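Local coordinates for ABC transporter, substrate binding protein (Agrobacterium tumefaciens, PDB 3C9H) that probably captures a solute in the periplasm and hands it to an ABC importer, and carries a bound magnesium ion in the crystal, at residues D75-E80 with V100-D105; R190-F195 with I345-E350. One frame throughout, in Å; residues are numbered along the deposited sequence.

Contact 1: D75-E80 with V100-D105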
loop_
_atom_site.group_PDB
_atom_site.type_symbol
_atom_site.label_atom_id
_atom_site.label_comp_id
_atom_site.label_asym_id
_atom_site.label_seq_id
_atom_site.Cartn_x
_atom_site.Cartn_y
_atom_site.Cartn_z
ATOM N N ASP A 75 -13.776 7.327 -1.817
ATOM C CA ASP A 75 -14.749 8.420 -1.858
ATOM C C ASP A 75 -15.266 8.713 -3.256
ATOM O O ASP A 75 -16.467 8.956 -3.462
ATOM C CB ASP A 75 -14.145 9.704 -1.289
ATOM C CG ASP A 75 -13.989 9.667 0.190
ATOM O OD1 ASP A 75 -14.583 8.784 0.841
ATOM O OD2 ASP A 75 -13.269 10.547 0.713
ATOM N N ARG A 76 -14.374 8.706 -4.225
ATOM C CA ARG A 76 -14.741 9.038 -5.582
ATOM C C ARG A 76 -15.613 7.973 -6.247
ATOM O O ARG A 76 -16.595 8.284 -6.924
ATOM C CB ARG A 76 -13.495 9.250 -6.398
ATOM C CG ARG A 76 -13.760 9.689 -7.805
ATOM C CD ARG A 76 -12.590 10.497 -8.340
ATOM N NE ARG A 76 -12.672 10.525 -9.794
ATOM C CZ ARG A 76 -11.694 10.866 -10.604
ATOM N NH1 ARG A 76 -10.500 11.165 -10.115
ATOM N NH2 ARG A 76 -11.897 10.806 -11.923
ATOM N N ILE A 77 -15.255 6.713 -6.057
ATOM C CA ILE A 77 -16.056 5.633 -6.608
ATOM C C ILE A 77 -17.473 5.647 -6.001
ATOM O O ILE A 77 -18.469 5.494 -6.724
ATOM C CB ILE A 77 -15.356 4.259 -6.419
ATOM C CG1 ILE A 77 -14.160 4.167 -7.378
ATOM C CG2 ILE A 77 -16.366 3.111 -6.644
ATOM C CD1 ILE A 77 -13.270 2.956 -7.204
ATOM N N VAL A 78 -17.560 5.843 -4.693
ATOM C CA VAL A 78 -18.869 5.928 -4.012
ATOM C C VAL A 78 -19.687 7.129 -4.533
ATOM O O VAL A 78 -20.864 6.999 -4.850
ATOM C CB VAL A 78 -18.726 6.033 -2.480
ATOM C CG1 VAL A 78 -20.132 6.364 -1.792
ATOM C CG2 VAL A 78 -18.160 4.753 -1.902
ATOM N N LYS A 79 -19.066 8.292 -4.593
ATOM C CA LYS A 79 -19.736 9.500 -5.085
ATOM C C LYS A 79 -20.207 9.412 -6.521
ATOM O O LYS A 79 -21.343 9.768 -6.821
ATOM C CB LYS A 79 -18.832 10.704 -4.951
ATOM C CG LYS A 79 -18.834 11.236 -3.575
ATOM C CD LYS A 79 -17.942 12.454 -3.464
ATOM C CE LYS A 79 -17.500 12.729 -2.014
ATOM N NZ LYS A 79 -16.064 13.193 -2.041
ATOM N N GLU A 80 -19.336 8.949 -7.405
ATOM C CA GLU A 80 -19.667 8.828 -8.809
ATOM C C GLU A 80 -20.756 7.786 -9.031
ATOM O O GLU A 80 -21.710 8.039 -9.751
ATOM C CB GLU A 80 -18.429 8.525 -9.661
ATOM C CG GLU A 80 -17.500 9.736 -9.772
ATOM C CD GLU A 80 -16.130 9.450 -10.397
ATOM O OE1 GLU A 80 -15.724 8.269 -10.539
ATOM O OE2 GLU A 80 -15.437 10.446 -10.747
ATOM N N VAL A 100 -12.421 -3.838 0.256
ATOM C CA VAL A 100 -13.374 -4.876 0.667
ATOM C C VAL A 100 -14.722 -4.230 1.015
ATOM O O VAL A 100 -15.762 -4.750 0.633
ATOM C CB VAL A 100 -12.815 -5.742 1.814
ATOM C CG1 VAL A 100 -13.932 -6.697 2.417
ATOM C CG2 VAL A 100 -11.632 -6.566 1.296
ATOM N N LYS A 101 -14.717 -3.088 1.698
ATOM C CA LYS A 101 -15.975 -2.337 1.884
ATOM C C LYS A 101 -16.720 -1.984 0.585
ATOM O O LYS A 101 -17.922 -2.204 0.502
ATOM C CB LYS A 101 -15.772 -1.090 2.742
ATOM C CG LYS A 101 -17.077 -0.344 3.037
ATOM C CD LYS A 101 -16.886 0.637 4.150
ATOM C CE LYS A 101 -18.223 1.309 4.581
ATOM N NZ LYS A 101 -19.362 0.333 4.905
ATOM N N LEU A 102 -16.044 -1.414 -0.421
ATOM C CA LEU A 102 -16.695 -1.186 -1.712
ATOM C C LEU A 102 -17.339 -2.461 -2.221
ATOM O O LEU A 102 -18.485 -2.449 -2.647
ATOM C CB LEU A 102 -15.733 -0.691 -2.793
ATOM C CG LEU A 102 -15.140 0.713 -2.742
ATOM C CD1 LEU A 102 -14.055 0.827 -3.829
ATOM C CD2 LEU A 102 -16.190 1.783 -2.916
ATOM N N SER A 103 -16.585 -3.558 -2.179
ATOM C CA SER A 103 -17.029 -4.832 -2.713
ATOM C C SER A 103 -18.227 -5.363 -1.914
ATOM O O SER A 103 -19.208 -5.886 -2.482
ATOM C CB SER A 103 -15.862 -5.825 -2.684
ATOM O OG SER A 103 -14.773 -5.356 -3.473
ATOM N N ASN A 104 -18.156 -5.215 -0.600
ATOM C CA ASN A 104 -19.272 -5.603 0.272
ATOM C C ASN A 104 -20.561 -4.765 0.051
ATOM O O ASN A 104 -21.673 -5.271 0.207
ATOM C CB ASN A 104 -18.807 -5.507 1.725
ATOM C CG ASN A 104 -19.748 -6.182 2.685
ATOM O OD1 ASN A 104 -20.427 -5.505 3.471
ATOM N ND2 ASN A 104 -19.818 -7.507 2.630
ATOM N N ASP A 105 -20.425 -3.487 -0.294
ATOM C CA ASP A 105 -21.569 -2.579 -0.368
ATOM C C ASP A 105 -22.143 -2.465 -1.768
ATOM O O ASP A 105 -23.038 -1.651 -2.005
ATOM C CB ASP A 105 -21.202 -1.182 0.142
ATOM C CG ASP A 105 -20.934 -1.147 1.626
ATOM O OD1 ASP A 105 -21.337 -2.090 2.321
ATOM O OD2 ASP A 105 -20.336 -0.162 2.117
#

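Contact 2: R190-F195 with I345-E350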
loop_
_atom_site.group_PDB
_atom_site.type_symbol
_atom_site.label_atom_id
_atom_site.label_comp_id
_atom_site.label_asym_id
_atom_site.label_seq_id
_atom_site.Cartn_x
_atom_site.Cartn_y
_atom_site.Cartn_z
ATOM N N ARG A 190 -3.690 -2.733 12.194
ATOM C CA ARG A 190 -3.004 -4.008 12.343
ATOM C C ARG A 190 -1.987 -4.005 13.499
ATOM O O ARG A 190 -1.874 -4.992 14.217
ATOM C CB ARG A 190 -2.323 -4.422 11.039
ATOM C CG ARG A 190 -3.231 -4.482 9.818
ATOM C CD ARG A 190 -4.473 -5.323 10.048
ATOM N NE ARG A 190 -4.184 -6.754 10.012
ATOM C CZ ARG A 190 -5.089 -7.703 10.263
ATOM N NH1 ARG A 190 -6.342 -7.373 10.585
ATOM N NH2 ARG A 190 -4.747 -8.990 10.185
ATOM N N ASP A 191 -1.231 -2.916 13.647
ATOM C CA ASP A 191 -0.333 -2.746 14.796
ATOM C C ASP A 191 -1.097 -2.952 16.123
ATOM O O ASP A 191 -0.647 -3.659 17.010
ATOM C CB ASP A 191 0.271 -1.341 14.799
ATOM C CG ASP A 191 1.426 -1.175 13.838
ATOM O OD1 ASP A 191 2.030 -2.183 13.407
ATOM O OD2 ASP A 191 1.761 -0.009 13.538
ATOM N N GLN A 192 -2.247 -2.306 16.245
ATOM C CA GLN A 192 -3.106 -2.468 17.416
ATOM C C GLN A 192 -3.491 -3.930 17.695
ATOM O O GLN A 192 -3.590 -4.317 18.859
ATOM C CB GLN A 192 -4.367 -1.626 17.272
ATOM C CG GLN A 192 -5.039 -1.370 18.629
ATOM C CD GLN A 192 -6.347 -0.644 18.504
ATOM O OE1 GLN A 192 -7.102 -0.883 17.565
ATOM N NE2 GLN A 192 -6.625 0.261 19.449
ATOM N N GLU A 193 -3.696 -4.731 16.644
ATOM C CA GLU A 193 -4.028 -6.170 16.796
ATOM C C GLU A 193 -2.828 -7.071 17.168
ATOM O O GLU A 193 -3.019 -8.114 17.790
ATOM C CB GLU A 193 -4.742 -6.712 15.533
ATOM C CG GLU A 193 -6.263 -6.512 15.569
ATOM C CD GLU A 193 -6.955 -6.514 14.182
ATOM O OE1 GLU A 193 -6.372 -7.056 13.207
ATOM O OE2 GLU A 193 -8.101 -5.970 14.079
ATOM N N GLN A 194 -1.604 -6.696 16.787
ATOM C CA GLN A 194 -0.406 -7.453 17.212
ATOM C C GLN A 194 0.027 -7.005 18.575
ATOM O O GLN A 194 0.115 -7.780 19.513
ATOM C CB GLN A 194 0.809 -7.210 16.305
ATOM C CG GLN A 194 0.541 -7.221 14.864
ATOM C CD GLN A 194 -0.240 -8.415 14.466
ATOM O OE1 GLN A 194 0.084 -9.539 14.862
ATOM N NE2 GLN A 194 -1.290 -8.196 13.681
ATOM N N PHE A 195 0.282 -5.707 18.640
ATOM C CA PHE A 195 1.090 -5.069 19.652
ATOM C C PHE A 195 0.117 -4.380 20.587
ATOM O O PHE A 195 -0.479 -3.354 20.233
ATOM C CB PHE A 195 2.001 -4.039 18.958
ATOM C CG PHE A 195 3.381 -3.923 19.534
ATOM C CD1 PHE A 195 3.854 -2.691 19.978
ATOM C CD2 PHE A 195 4.231 -5.030 19.589
ATOM C CE1 PHE A 195 5.131 -2.561 20.487
ATOM C CE2 PHE A 195 5.527 -4.912 20.089
ATOM C CZ PHE A 195 5.973 -3.672 20.548
ATOM N N ILE A 345 -8.936 6.643 15.237
ATOM C CA ILE A 345 -8.307 7.856 14.749
ATOM C C ILE A 345 -8.255 8.954 15.830
ATOM O O ILE A 345 -7.250 9.661 15.965
ATOM C CB ILE A 345 -8.983 8.348 13.431
ATOM C CG1 ILE A 345 -8.630 7.398 12.273
ATOM C CG2 ILE A 345 -8.541 9.755 13.094
ATOM C CD1 ILE A 345 -9.264 7.747 10.893
ATOM N N GLU A 346 -9.313 9.095 16.620
ATOM C CA GLU A 346 -9.281 10.103 17.669
ATOM C C GLU A 346 -8.371 9.679 18.841
ATOM O O GLU A 346 -7.714 10.519 19.445
ATOM C CB GLU A 346 -10.698 10.525 18.114
ATOM C CG GLU A 346 -11.564 9.484 18.815
ATOM C CD GLU A 346 -12.916 10.076 19.287
ATOM O OE1 GLU A 346 -13.026 11.332 19.402
ATOM O OE2 GLU A 346 -13.866 9.290 19.541
ATOM N N ARG A 347 -8.316 8.392 19.145
ATOM C CA ARG A 347 -7.330 7.863 20.098
ATOM C C ARG A 347 -5.856 8.115 19.656
ATOM O O ARG A 347 -4.989 8.464 20.456
ATOM C CB ARG A 347 -7.578 6.369 20.275
ATOM C CG ARG A 347 -6.817 5.742 21.417
ATOM C CD ARG A 347 -7.360 4.358 21.768
ATOM N NE ARG A 347 -6.701 3.813 22.962
ATOM C CZ ARG A 347 -6.600 2.520 23.263
ATOM N NH1 ARG A 347 -7.093 1.583 22.463
ATOM N NH2 ARG A 347 -5.976 2.160 24.372
ATOM N N TRP A 348 -5.588 7.928 18.371
ATOM C CA TRP A 348 -4.264 8.156 17.812
ATOM C C TRP A 348 -3.860 9.631 17.927
ATOM O O TRP A 348 -2.745 9.935 18.321
ATOM C CB TRP A 348 -4.281 7.657 16.373
ATOM C CG TRP A 348 -3.032 7.785 15.591
ATOM C CD1 TRP A 348 -1.975 6.896 15.541
ATOM C CD2 TRP A 348 -2.733 8.816 14.670
ATOM N NE1 TRP A 348 -1.026 7.344 14.642
ATOM C CE2 TRP A 348 -1.473 8.516 14.091
ATOM C CE3 TRP A 348 -3.405 9.973 14.269
ATOM C CZ2 TRP A 348 -0.877 9.339 13.150
ATOM C CZ3 TRP A 348 -2.813 10.778 13.341
ATOM C CH2 TRP A 348 -1.560 10.457 12.781
ATOM N N ASN A 349 -4.779 10.542 17.619
ATOM C CA ASN A 349 -4.541 11.981 17.810
ATOM C C ASN A 349 -4.333 12.322 19.277
ATOM O O ASN A 349 -3.547 13.189 19.604
ATOM C CB ASN A 349 -5.714 12.810 17.282
ATOM C CG ASN A 349 -5.765 12.855 15.779
ATOM O OD1 ASN A 349 -6.813 12.587 15.177
ATOM N ND2 ASN A 349 -4.637 13.180 15.148
ATOM N N GLU A 350 -5.057 11.625 20.144
ATOM C CA GLU A 350 -4.984 11.803 21.595
ATOM C C GLU A 350 -3.614 11.378 22.138
ATOM O O GLU A 350 -3.040 12.076 22.968
ATOM C CB GLU A 350 -6.174 11.052 22.240
ATOM C CG GLU A 350 -6.043 10.474 23.652
ATOM C CD GLU A 350 -7.300 9.633 24.052
ATOM O OE1 GLU A 350 -8.413 9.879 23.512
ATOM O OE2 GLU A 350 -7.175 8.712 24.891
#

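Contact 1: D75-E80 with V100-D105
L102 reaches across from the helix 96-104 to I77 and V78 on the helix 70-82, and its isobutyl group makes the whole join. At its CB the side chain already heads for the other helix. A chi1 of -70° sets CG beside the backbone N and anti to the carbonyl carbon, and the fork at CG then carries the two methyls to different partners. L102 CD1 goes to the end of the isoleucine, 4.1 Å from I77 CD1. L102 CD2 faces both V78 CG2, at 3.7 Å, and I77 CG2, at 4.0 Å. The leucine crosses the isoleucine at about a right angle. All these contacts are between methyl groups, with no hydrogen bond linking the segments. The nearest CA atoms, V78 CA and L102 CA, are 7.8 Å apart, a spacing filled by these branched side chains.

Two salt bridges form within the segments. R76 NE donates to E80 OE2 over 2.9 Å, with the acceptor close to the guanidinium plane but met from above the carboxylate plane. Outside the segments, R76 NH1 pairs with E66, and E80 OE1 is hydrogen-bonded to T87 and Y39. In the segment 100-105, K101 NZ meets the syn lone pair of D105 OD2 at 3.0 Å.

I77 also touches P268 and T87, and L102 touches Y74, so the cluster extends beyond the two segments. Such aliphatic packing between helices that flank a central sheet is characteristic of the alpha/beta lobes of periplasmic binding proteins, the superfamily to which this protein belongs.

Contact 2: R190-F195 with I345-E350
The helix 183-194, near its C-terminal end, and the helix 338-353 stand well apart here, with Q192 CA and W348 CA, the closest pair of CA atoms, separated by 10.7 Å. Two long polar side chains span the interval. Q192 has CG anti to the backbone N (chi1 -160°) and runs on extended; R347 also stays extended from CG to NE. The two side chains cross obliquely, bringing Q192 NE2 beside R347 NH1, at 3.3 Å. Both are donors, so this is contact without a hydrogen bond, and the amide and guanidinium planes are turned 51° from each other.

R347 also makes a cation-pi interaction with W199 of the helix 198-207, and Q192 touches the same tryptophan. Behind the glutamine, R190 NH1 and E193 OE1 form a salt bridge of 2.6 Å on their own helix. D191 is fixed more deeply, its two carboxylate oxygens receiving the hydroxyls of Y232 and Y257.

The two helices pack through other residues, I345 on F185 and W348 on M188. The meeting of Q192 and R347 is a surface contact at the edge of this helix-helix packing in the alpha/beta fold, away from the magnesium site.

In the fold
From the N terminus the chain passes the magnesium ligands S41 and D43 before it reaches the helix 70-82. Contact 1 then closes a short loop: 19 residues, including the strand 90-93, separate its segments. Contact 2 opens only later, at the helix 183-194, and closes 149 residues on at the C-terminal helix 338-353, so the two loops follow in series and neither nest nor cross. The centres of contact 1 and contact 2 are 24 Å apart, and the nearest atoms of contact 1 and contact 2 are about 11 Å apart. The strand 258-268, inside the second loop, relates them: S103 touches its L266, and R190 and D191 touch its V259. One helix from each contact, 96-104 and 183-194, thus touches this strand.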